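Local atomic coordinates of genome polyprotein (Rhinovirus C, PDB entry 6KU8), a protein that probably cleaves the viral polyprotein as a 3C cysteine protease with a chymotrypsin-like fold, and is held here in complex with the inhibitor rupintrivir. Residues D48-D53 against V57-Q62; S101-A106 against N159-H164. One frame throughout, in Å; residues are numbered along the deposited sequence.

Contact 1 (D48-D53 against V57-Q62); sequences DSVTID and VRVLKQ
Val50 and Val57 grip each other through both of their backbone polar groups, the ring of two bonds that defines a hydrogen-bonded antiparallel pair. The amide of Val57 donates a hydrogen bond to the carbonyl of Val50, with Val57 N 2.7 Å from Val50 O. In return Val50 N reaches Val57 O at 2.9 Å. A third bond, from Val59 N to Asp48 O (2.8 Å), carries the ladder on toward the start of strand 49-52. Between these bonds lies the non-hydrogen-bonded pair Ser49 and Arg58, whose side chains share the sheet face turned away from the valines. Ser49 CA also leans on Val57 O at 3.2 Å, a CA-H...O contact that gives this carbonyl a second, weaker partner.

On the other face the side chains that meet are aliphatic. The methyls Val50 CG1 and Val59 CG2 meet at 3.9 Å, their side chains crossing at about a right angle. Ile52 comes in from farther along the strand: its chain is extended beyond CG1 (chi2 174°), which carries CD1 to within 3.8 Å of Val57 CB, and Val57 CG2 rests against the same terminal methyl. Leu80 of the adjoining strand 75-80 touches both Ile52 and Val57, while Ile21 of strand 18-23 meets Val50, so the hairpin is built into the six-stranded N-terminal barrel from two sides.

Chemically the labour is divided: main-chain groups supply the directional bonds that set the register, whereas branched side chains on one face supply apolar cohesion, and the polar Ser49 and Arg58 are kept on the face away from it.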
ATOM      1  N   ASP A  48     -12.965  11.063   7.915  1.00 34.50           N
ATOM      2  CA  ASP A  48     -13.390  11.977   6.862  1.00 34.15           C
ATOM      3  C   ASP A  48     -12.333  13.024   6.566  1.00 30.93           C
ATOM      4  O   ASP A  48     -12.351  13.627   5.489  1.00 31.31           O
ATOM      5  CB  ASP A  48     -14.711  12.646   7.238  1.00 41.03           C
ATOM      6  CG  ASP A  48     -15.873  11.670   7.242  1.00 44.52           C
ATOM      7  OD1 ASP A  48     -16.787  11.847   8.072  1.00 52.83           O
ATOM      8  OD2 ASP A  48     -15.865  10.724   6.423  1.00 44.35           O
ATOM      9  N   SER A  49     -11.411  13.252   7.485  1.00 31.81           N
ATOM     10  CA  SER A  49     -10.179  13.938   7.148  1.00 30.97           C
ATOM     11  C   SER A  49      -9.031  13.168   7.774  1.00 33.51           C
ATOM     12  O   SER A  49      -9.183  12.522   8.819  1.00 31.90           O
ATOM     13  CB  SER A  49     -10.186  15.421   7.595  1.00 36.24           C
ATOM     14  OG  SER A  49      -9.769  15.562   8.931  1.00 41.03           O
ATOM     15  N   VAL A  50      -7.888  13.217   7.095  1.00 30.44           N
ATOM     16  CA  VAL A  50      -6.717  12.441   7.460  1.00 30.16           C
ATOM     17  C   VAL A  50      -5.540  13.392   7.602  1.00 27.95           C
ATOM     18  O   VAL A  50      -5.461  14.424   6.924  1.00 27.28           O
ATOM     19  CB  VAL A  50      -6.411  11.338   6.417  1.00 28.67           C
ATOM     20  CG1 VAL A  50      -7.535  10.301   6.386  1.00 29.80           C
ATOM     21  CG2 VAL A  50      -6.233  11.952   5.034  1.00 28.89           C
ATOM     22  N   THR A  51      -4.633  13.044   8.505  1.00 26.08           N
ATOM     23  CA  THR A  51      -3.381  13.771   8.680  1.00 28.98           C
ATOM     24  C   THR A  51      -2.361  13.234   7.685  1.00 30.15           C
ATOM     25  O   THR A  51      -1.920  12.084   7.794  1.00 27.86           O
ATOM     26  CB  THR A  51      -2.869  13.619  10.105  1.00 29.58           C
ATOM     27  OG1 THR A  51      -3.923  13.938  11.017  1.00 32.72           O
ATOM     28  CG2 THR A  51      -1.694  14.561  10.345  1.00 26.43           C
ATOM     29  N   ILE A  52      -1.983  14.070   6.721  1.00 26.46           N
ATOM     30  CA  ILE A  52      -0.972  13.744   5.726  1.00 24.63           C
ATOM     31  C   ILE A  52       0.190  14.711   5.907  1.00 25.25           C
ATOM     32  O   ILE A  52      -0.007  15.931   5.873  1.00 24.27           O
ATOM     33  CB  ILE A  52      -1.539  13.827   4.308  1.00 24.20           C
ATOM     34  CG1 ILE A  52      -2.711  12.848   4.162  1.00 21.56           C
ATOM     35  CG2 ILE A  52      -0.455  13.548   3.288  1.00 20.93           C
ATOM     36  CD1 ILE A  52      -3.426  12.974   2.845  1.00 19.10           C
ATOM     37  N   ASP A  53       1.394  14.168   6.102  1.00 21.56           N
ATOM     38  CA  ASP A  53       2.593  14.973   6.347  1.00 24.51           C
ATOM     39  C   ASP A  53       2.309  16.067   7.382  1.00 26.57           C
ATOM     40  O   ASP A  53       2.710  17.223   7.230  1.00 25.52           O
ATOM     41  CB  ASP A  53       3.141  15.576   5.043  1.00 22.93           C
ATOM     42  CG  ASP A  53       3.583  14.515   4.030  1.00 25.42           C
ATOM     43  OD1 ASP A  53       3.932  13.395   4.461  1.00 22.66           O
ATOM     44  OD2 ASP A  53       3.583  14.795   2.800  1.00 22.76           O
ATOM     45  N   VAL A  57      -6.092  16.853   5.831  1.00 29.36           N
ATOM     46  CA  VAL A  57      -6.552  16.847   4.451  1.00 23.28           C
ATOM     47  C   VAL A  57      -7.950  16.240   4.423  1.00 28.07           C
ATOM     48  O   VAL A  57      -8.165  15.143   4.954  1.00 25.13           O
ATOM     49  CB  VAL A  57      -5.592  16.057   3.540  1.00 25.92           C
ATOM     50  CG1 VAL A  57      -6.125  16.019   2.110  1.00 21.11           C
ATOM     51  CG2 VAL A  57      -4.173  16.664   3.597  1.00 28.28           C
ATOM     52  N   ARG A  58      -8.893  16.947   3.799  1.00 24.80           N
ATOM     53  CA  ARG A  58     -10.257  16.445   3.705  1.00 22.84           C
ATOM     54  C   ARG A  58     -10.351  15.328   2.674  1.00 23.26           C
ATOM     55  O   ARG A  58      -9.840  15.458   1.554  1.00 25.93           O
ATOM     56  CB  ARG A  58     -11.223  17.573   3.340  1.00 30.23           C
ATOM     57  CG  ARG A  58     -12.625  17.066   3.026  1.00 32.64           C
ATOM     58  CD  ARG A  58     -13.681  18.145   3.219  1.00 42.78           C
ATOM     59  NE  ARG A  58     -13.705  19.105   2.124  1.00 38.43           N
ATOM     60  CZ  ARG A  58     -14.767  19.319   1.358  1.00 43.37           C
ATOM     61  NH1 ARG A  58     -15.888  18.647   1.585  1.00 44.42           N
ATOM     62  NH2 ARG A  58     -14.715  20.214   0.380  1.00 38.41           N
ATOM     63  N   VAL A  59     -11.007  14.233   3.058  1.00 28.78           N
ATOM     64  CA  VAL A  59     -11.268  13.105   2.163  1.00 24.00           C
ATOM     65  C   VAL A  59     -12.610  13.340   1.475  1.00 26.36           C
ATOM     66  O   VAL A  59     -13.656  13.330   2.124  1.00 24.95           O
ATOM     67  CB  VAL A  59     -11.274  11.769   2.914  1.00 24.05           C
ATOM     68  CG1 VAL A  59     -11.715  10.627   1.979  1.00 23.15           C
ATOM     69  CG2 VAL A  59      -9.894  11.476   3.492  1.00 24.35           C
ATOM     70  N   LEU A  60     -12.585  13.520   0.152  1.00 22.86           N
ATOM     71  CA  LEU A  60     -13.826  13.735  -0.586  1.00 24.95           C
ATOM     72  C   LEU A  60     -14.635  12.448  -0.686  1.00 31.68           C
ATOM     73  O   LEU A  60     -15.867  12.470  -0.588  1.00 31.50           O
ATOM     74  CB  LEU A  60     -13.524  14.282  -1.977  1.00 23.90           C
ATOM     75  CG  LEU A  60     -12.834  15.645  -2.052  1.00 25.26           C
ATOM     76  CD1 LEU A  60     -12.396  15.925  -3.483  1.00 28.60           C
ATOM     77  CD2 LEU A  60     -13.734  16.756  -1.516  1.00 27.69           C
ATOM     78  N   LYS A  61     -13.959  11.318  -0.873  1.00 26.43           N
ATOM     79  CA  LYS A  61     -14.607  10.022  -0.984  1.00 23.58           C
ATOM     80  C   LYS A  61     -13.608   8.953  -0.571  1.00 28.79           C
ATOM     81  O   LYS A  61     -12.407   9.076  -0.836  1.00 24.84           O
ATOM     82  CB  LYS A  61     -15.107   9.758  -2.410  1.00 23.49           C
ATOM     83  CG  LYS A  61     -15.690   8.358  -2.636  1.00 34.21           C
ATOM     84  CD  LYS A  61     -16.249   8.205  -4.058  1.00 36.46           C
ATOM     85  CE  LYS A  61     -17.082   6.930  -4.207  1.00 48.95           C
ATOM     86  NZ  LYS A  61     -17.957   6.966  -5.426  1.00 53.54           N
ATOM     87  N   GLN A  62     -14.118   7.916   0.099  1.00 26.83           N
ATOM     88  CA  GLN A  62     -13.331   6.776   0.558  1.00 25.94           C
ATOM     89  C   GLN A  62     -13.965   5.509  -0.006  1.00 31.88           C
ATOM     90  O   GLN A  62     -15.188   5.351   0.062  1.00 30.37           O
ATOM     91  CB  GLN A  62     -13.283   6.760   2.096  1.00 30.34           C
ATOM     92  CG  GLN A  62     -12.658   5.521   2.736  1.00 35.95           C
ATOM     93  CD  GLN A  62     -12.431   5.681   4.241  1.00 37.29           C
ATOM     94  OE1 GLN A  62     -12.573   6.774   4.793  1.00 38.55           O
ATOM     95  NE2 GLN A  62     -12.070   4.586   4.910  1.00 36.76           N
TER

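Contact 2 (S101-A106 against N159-H164); sequences SNMHLA and NIVAIH. With AG7 (4-{2-(4-fluoro-benzyl)-6-methyl-5-[(5-methyl-isoxazole-3-carbonyl)-amino]-4-oxo-heptanoylamino}-5-(2-oxo-pyrrolidin-3-yl)-pentanoic acid ethyl ester), chain B.
Leu105 CD1, a methyl at the end of its side chain, lies 4.0 Å from His164 CB, at the root of the histidine, and the two side chains meet at a slant. Farther out, His164 NE2 donates to O18, the lactam carbonyl oxygen of the bound inhibitor, at 2.9 Å and with an N-H...O angle of 165°, the oxygen lying near the ring plane. That lactam stands in for the glutamine side chain preferred at P1 by 3C proteases, consistent with a role for this histidine in recognising P1 glutamine in the S1 pocket.

At the opposite end of the contact, Met103 CE packs on Asn159 CB at 3.7 Å, the side chains crossing at about a right angle. A bend at chi2 (-69°) turns the thioether toward the second strand, and the same methyl also approaches Val161 CG2, 4.2 Å away.

Behind these contacts stands a second shell. Tyr141 OH is hydrogen-bonded to His164 ND1, so both ring nitrogens are held and rotation about chi2 is restrained; Thr145, itself bonded to the inhibitor, touches the histidine too. Asn156 OD1 binds Asn159 ND2. A classic beta bulge at Val161 and Ala162, opposite Ile154, shifts the alternation of the strand, consistent with Asn159, Val161 and His164 all being directed toward residues 101-106.

The two strands are not paired with each other; the axes of segments 103-106 and 159-164 come within 8.4 Å of each other at 36°. Strand 153-156 runs antiparallel to both and joins them within the curled C-terminal sheet, with Ile154 touching Leu105 and Val161, while Val117, Val119 and Val122 of strand 115-130 line the other flank and helix 8-17 packs against Ala106 and Ile160.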
ATOM      1  N   SER A 101       9.921 -11.716  -8.856  1.00 22.92           N
ATOM      2  CA  SER A 101      11.211 -11.919  -8.214  1.00 24.98           C
ATOM      3  C   SER A 101      11.865 -10.576  -7.892  1.00 24.15           C
ATOM      4  O   SER A 101      11.537  -9.532  -8.475  1.00 25.97           O
ATOM      5  CB  SER A 101      12.137 -12.780  -9.095  1.00 30.99           C
ATOM      6  OG  SER A 101      12.370 -12.173 -10.348  1.00 31.66           O
ATOM      7  N   ASN A 102      12.764 -10.610  -6.910  1.00 22.24           N
ATOM      8  CA  ASN A 102      13.624  -9.474  -6.581  1.00 24.98           C
ATOM      9  C   ASN A 102      12.815  -8.210  -6.284  1.00 24.72           C
ATOM     10  O   ASN A 102      13.146  -7.105  -6.729  1.00 21.96           O
ATOM     11  CB  ASN A 102      14.638  -9.232  -7.704  1.00 24.68           C
ATOM     12  CG  ASN A 102      15.449 -10.475  -8.032  1.00 28.86           C
ATOM     13  OD1 ASN A 102      15.249 -11.109  -9.064  1.00 30.69           O
ATOM     14  ND2 ASN A 102      16.368 -10.827  -7.149  1.00 29.96           N
ATOM     15  N   MET A 103      11.754  -8.378  -5.501  1.00 21.88           N
ATOM     16  CA  MET A 103      10.940  -7.260  -5.051  1.00 20.15           C
ATOM     17  C   MET A 103      11.550  -6.580  -3.829  1.00 23.75           C
ATOM     18  O   MET A 103      12.299  -7.180  -3.052  1.00 23.39           O
ATOM     19  CB  MET A 103       9.521  -7.730  -4.725  1.00 21.78           C
ATOM     20  CG  MET A 103       8.625  -7.829  -5.949  1.00 19.73           C
ATOM     21  SD  MET A 103       8.298  -6.166  -6.567  1.00 22.12           S
ATOM     22  CE  MET A 103       7.864  -6.514  -8.279  1.00 18.46           C
ATOM     23  N   HIS A 104      11.188  -5.313  -3.648  1.00 18.04           N
ATOM     24  CA  HIS A 104      11.621  -4.510  -2.516  1.00 22.04           C
ATOM     25  C   HIS A 104      10.410  -4.039  -1.719  1.00 19.91           C
ATOM     26  O   HIS A 104       9.314  -3.874  -2.264  1.00 22.46           O
ATOM     27  CB  HIS A 104      12.434  -3.283  -2.982  1.00 22.60           C
ATOM     28  CG  HIS A 104      13.792  -3.621  -3.519  1.00 25.24           C
ATOM     29  ND1 HIS A 104      14.947  -3.047  -3.029  1.00 26.40           N
ATOM     30  CD2 HIS A 104      14.183  -4.487  -4.484  1.00 24.50           C
ATOM     31  CE1 HIS A 104      15.989  -3.539  -3.676  1.00 32.24           C
ATOM     32  NE2 HIS A 104      15.554  -4.414  -4.563  1.00 26.19           N
ATOM     33  N   LEU A 105      10.609  -3.829  -0.424  1.00 18.07           N
ATOM     34  CA  LEU A 105       9.651  -3.093   0.394  1.00 19.46           C
ATOM     35  C   LEU A 105      10.249  -1.726   0.682  1.00 21.03           C
ATOM     36  O   LEU A 105      11.399  -1.634   1.130  1.00 20.28           O
ATOM     37  CB  LEU A 105       9.333  -3.831   1.698  1.00 17.70           C
ATOM     38  CG  LEU A 105       8.492  -3.083   2.756  1.00 20.94           C
ATOM     39  CD1 LEU A 105       7.234  -2.584   2.149  1.00 24.63           C
ATOM     40  CD2 LEU A 105       8.163  -3.992   3.941  1.00 25.96           C
ATOM     41  N   ALA A 106       9.491  -0.667   0.397  1.00 17.47           N
ATOM     42  CA  ALA A 106       9.977   0.692   0.614  1.00 19.06           C
ATOM     43  C   ALA A 106       8.899   1.493   1.322  1.00 20.56           C
ATOM     44  O   ALA A 106       7.720   1.410   0.965  1.00 20.98           O
ATOM     45  CB  ALA A 106      10.373   1.378  -0.701  1.00 18.97           C
ATOM     46  N   ASN A 159       7.568  -2.110 -11.730  1.00 17.31           N
ATOM     47  CA  ASN A 159       6.503  -3.001 -11.270  1.00 19.29           C
ATOM     48  C   ASN A 159       6.071  -2.586  -9.868  1.00 19.46           C
ATOM     49  O   ASN A 159       6.851  -2.706  -8.918  1.00 20.58           O
ATOM     50  CB  ASN A 159       6.969  -4.456 -11.274  1.00 17.81           C
ATOM     51  CG  ASN A 159       7.488  -4.909 -12.625  1.00 20.10           C
ATOM     52  OD1 ASN A 159       6.790  -4.815 -13.616  1.00 18.03           O
ATOM     53  ND2 ASN A 159       8.708  -5.443 -12.654  1.00 15.48           N
ATOM     54  N   ILE A 160       4.845  -2.101  -9.728  1.00 17.42           N
ATOM     55  CA  ILE A 160       4.332  -1.626  -8.438  1.00 16.05           C
ATOM     56  C   ILE A 160       3.184  -2.557  -8.065  1.00 14.21           C
ATOM     57  O   ILE A 160       2.091  -2.470  -8.637  1.00 17.22           O
ATOM     58  CB  ILE A 160       3.885  -0.156  -8.489  1.00 20.24           C
ATOM     59  CG1 ILE A 160       5.026   0.749  -8.991  1.00 16.02           C
ATOM     60  CG2 ILE A 160       3.410   0.302  -7.091  1.00 19.15           C
ATOM     61  CD1 ILE A 160       4.580   2.163  -9.316  1.00 14.29           C
ATOM     62  N   VAL A 161       3.430  -3.440  -7.108  1.00 17.14           N
ATOM     63  CA  VAL A 161       2.745  -4.718  -7.078  1.00 16.44           C
ATOM     64  C   VAL A 161       1.888  -4.926  -5.834  1.00 21.09           C
ATOM     65  O   VAL A 161       0.927  -5.714  -5.890  1.00 19.15           O
ATOM     66  CB  VAL A 161       3.806  -5.828  -7.242  1.00 26.15           C
ATOM     67  CG1 VAL A 161       3.879  -6.791  -6.077  1.00 23.64           C
ATOM     68  CG2 VAL A 161       3.713  -6.486  -8.615  1.00 25.01           C
ATOM     69  N   ALA A 162       2.149  -4.225  -4.733  1.00 18.48           N
ATOM     70  CA  ALA A 162       1.339  -4.389  -3.527  1.00 19.59           C
ATOM     71  C   ALA A 162       1.667  -3.267  -2.553  1.00 18.64           C
ATOM     72  O   ALA A 162       2.659  -2.557  -2.717  1.00 17.41           O
ATOM     73  CB  ALA A 162       1.576  -5.754  -2.857  1.00 13.72           C
ATOM     74  N   ILE A 163       0.797  -3.090  -1.553  1.00 17.21           N
ATOM     75  CA  ILE A 163       1.139  -2.346  -0.347  1.00 16.62           C
ATOM     76  C   ILE A 163       1.175  -3.328   0.818  1.00 17.72           C
ATOM     77  O   ILE A 163       0.363  -4.260   0.895  1.00 19.16           O
ATOM     78  CB  ILE A 163       0.168  -1.177  -0.074  1.00 17.70           C
ATOM     79  CG1 ILE A 163      -1.249  -1.711   0.197  1.00 21.16           C
ATOM     80  CG2 ILE A 163       0.253  -0.147  -1.237  1.00 17.64           C
ATOM     81  CD1 ILE A 163      -2.226  -0.651   0.716  1.00 22.55           C
ATOM     82  N   HIS A 164       2.136  -3.128   1.707  1.00 18.23           N
ATOM     83  CA  HIS A 164       2.324  -4.033   2.826  1.00 16.89           C
ATOM     84  C   HIS A 164       1.190  -3.876   3.830  1.00 19.91           C
ATOM     85  O   HIS A 164       0.860  -2.751   4.221  1.00 17.64           O
ATOM     86  CB  HIS A 164       3.657  -3.754   3.517  1.00 17.85           C
ATOM     87  CG  HIS A 164       3.940  -4.722   4.608  1.00 17.60           C
ATOM     88  ND1 HIS A 164       4.249  -6.039   4.354  1.00 18.99           N
ATOM     89  CD2 HIS A 164       3.864  -4.601   5.954  1.00 19.72           C
ATOM     90  CE1 HIS A 164       4.403  -6.679   5.499  1.00 17.61           C
ATOM     91  NE2 HIS A 164       4.163  -5.832   6.483  1.00 19.71           N
TER
HETATM   92  C01 AG7 B 501      -1.245  -8.038  11.677  1.00 56.87           C
HETATM   93  C02 AG7 B 501      -2.135  -6.828  11.897  1.00 55.13           C
HETATM   94  O03 AG7 B 501      -0.256  -8.065  11.001  1.00 39.03           O
HETATM   95  C04 AG7 B 501      -1.972  -5.716  10.870  1.00 48.62           C
HETATM   96  C05 AG7 B 501      -3.221  -4.873  11.066  1.00 52.58           C
HETATM   97  C06 AG7 B 501      -4.426  -5.511  10.358  1.00 47.89           C
HETATM   98  C07 AG7 B 501      -4.327  -5.891   9.028  1.00 46.71           C
HETATM   99  C08 AG7 B 501      -5.410  -6.468   8.386  1.00 48.30           C
HETATM  100  C09 AG7 B 501      -6.603  -6.677   9.069  1.00 47.91           C
HETATM  101  C10 AG7 B 501      -6.707  -6.299  10.401  1.00 49.60           C
HETATM  102  C11 AG7 B 501      -5.621  -5.719  11.046  1.00 49.69           C
HETATM  103  N12 AG7 B 501       0.294  -4.557  10.240  1.00 42.73           N
HETATM  104  C13 AG7 B 501       1.542  -3.958  10.745  1.00 41.63           C
HETATM  105  C14 AG7 B 501       2.639  -4.757  10.060  1.00 39.08           C
HETATM  106  C15 AG7 B 501       2.745  -6.191  10.706  1.00 34.68           C
HETATM  107  C16 AG7 B 501       4.134  -6.859  10.230  1.00 26.06           C
HETATM  108  N17 AG7 B 501       4.653  -7.517  11.254  1.00 30.82           N
HETATM  109  O18 AG7 B 501       4.595  -6.772   9.142  1.00 26.95           O
HETATM  110  C19 AG7 B 501       1.777  -2.449  10.605  1.00 46.90           C
HETATM  111  C20 AG7 B 501       0.451  -1.676  10.679  1.00 46.82           C
HETATM  112  C21 AG7 B 501       0.496  -1.251  12.129  1.00 50.79           C
HETATM  113  O22 AG7 B 501      -0.656  -1.227  12.909  1.00 56.24           O
HETATM  114  O23 AG7 B 501       1.555  -0.983  12.582  1.00 49.99           O
HETATM  115  C47 AG7 B 501      -0.663  -5.016  11.231  1.00 47.58           C
HETATM  116  O48 AG7 B 501      -0.398  -4.856  12.374  1.00 46.28           O
HETATM  117  C50 AG7 B 501      -0.374  -0.859  14.225  1.00 59.41           C
HETATM  118  C53 AG7 B 501      -1.690  -0.502  14.915  1.00 58.23           C
HETATM  119  C57 AG7 B 501      -1.785  -9.229  12.446  1.00 62.42           C
HETATM  120  N58 AG7 B 501      -1.079 -10.393  12.071  1.00 63.63           N
HETATM  121  C59 AG7 B 501      -1.793 -11.622  12.035  1.00 73.33           C
HETATM  122  O60 AG7 B 501      -2.948 -11.785  12.275  1.00 77.20           O
HETATM  123  C78 AG7 B 501      -1.567  -9.048  13.950  1.00 64.57           C
HETATM  124  C81 AG7 B 501      -2.274 -10.117  14.794  1.00 66.68           C
HETATM  125  F1  AG7 B 501      -7.666  -7.253   8.427  1.00 48.64           F
HETATM  126  C82 AG7 B 501      -0.063  -9.048  14.244  1.00 74.14           C
HETATM  127  C83 AG7 B 501       3.747  -7.368  12.464  1.00 34.72           C
HETATM  128  C84 AG7 B 501       2.790  -6.156  12.048  1.00 36.83           C
HETATM  129  C1  AG7 B 501      -0.847 -12.701  11.668  1.00 76.17           C

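The two contacts illustrate two ways of building with strands in one chymotrypsin-like protease. Contact 1 joins sequence neighbours in a hairpin of the N-terminal barrel, whereas contact 2 brings together segments 53 residues apart inside the C-terminal sheet. Their centres are 25 Å apart, on opposite sides of the chain's centre, and their nearest atoms are about 12 Å from each other. Contact 2 directly meets the inhibitor through His164, whose side chain also borders what is probably the Cys150-His43-Glu74 catalytic triad. Contact 1, centred 16 Å from the middle of the chain against 9 Å for contact 2, is peripheral barrel architecture.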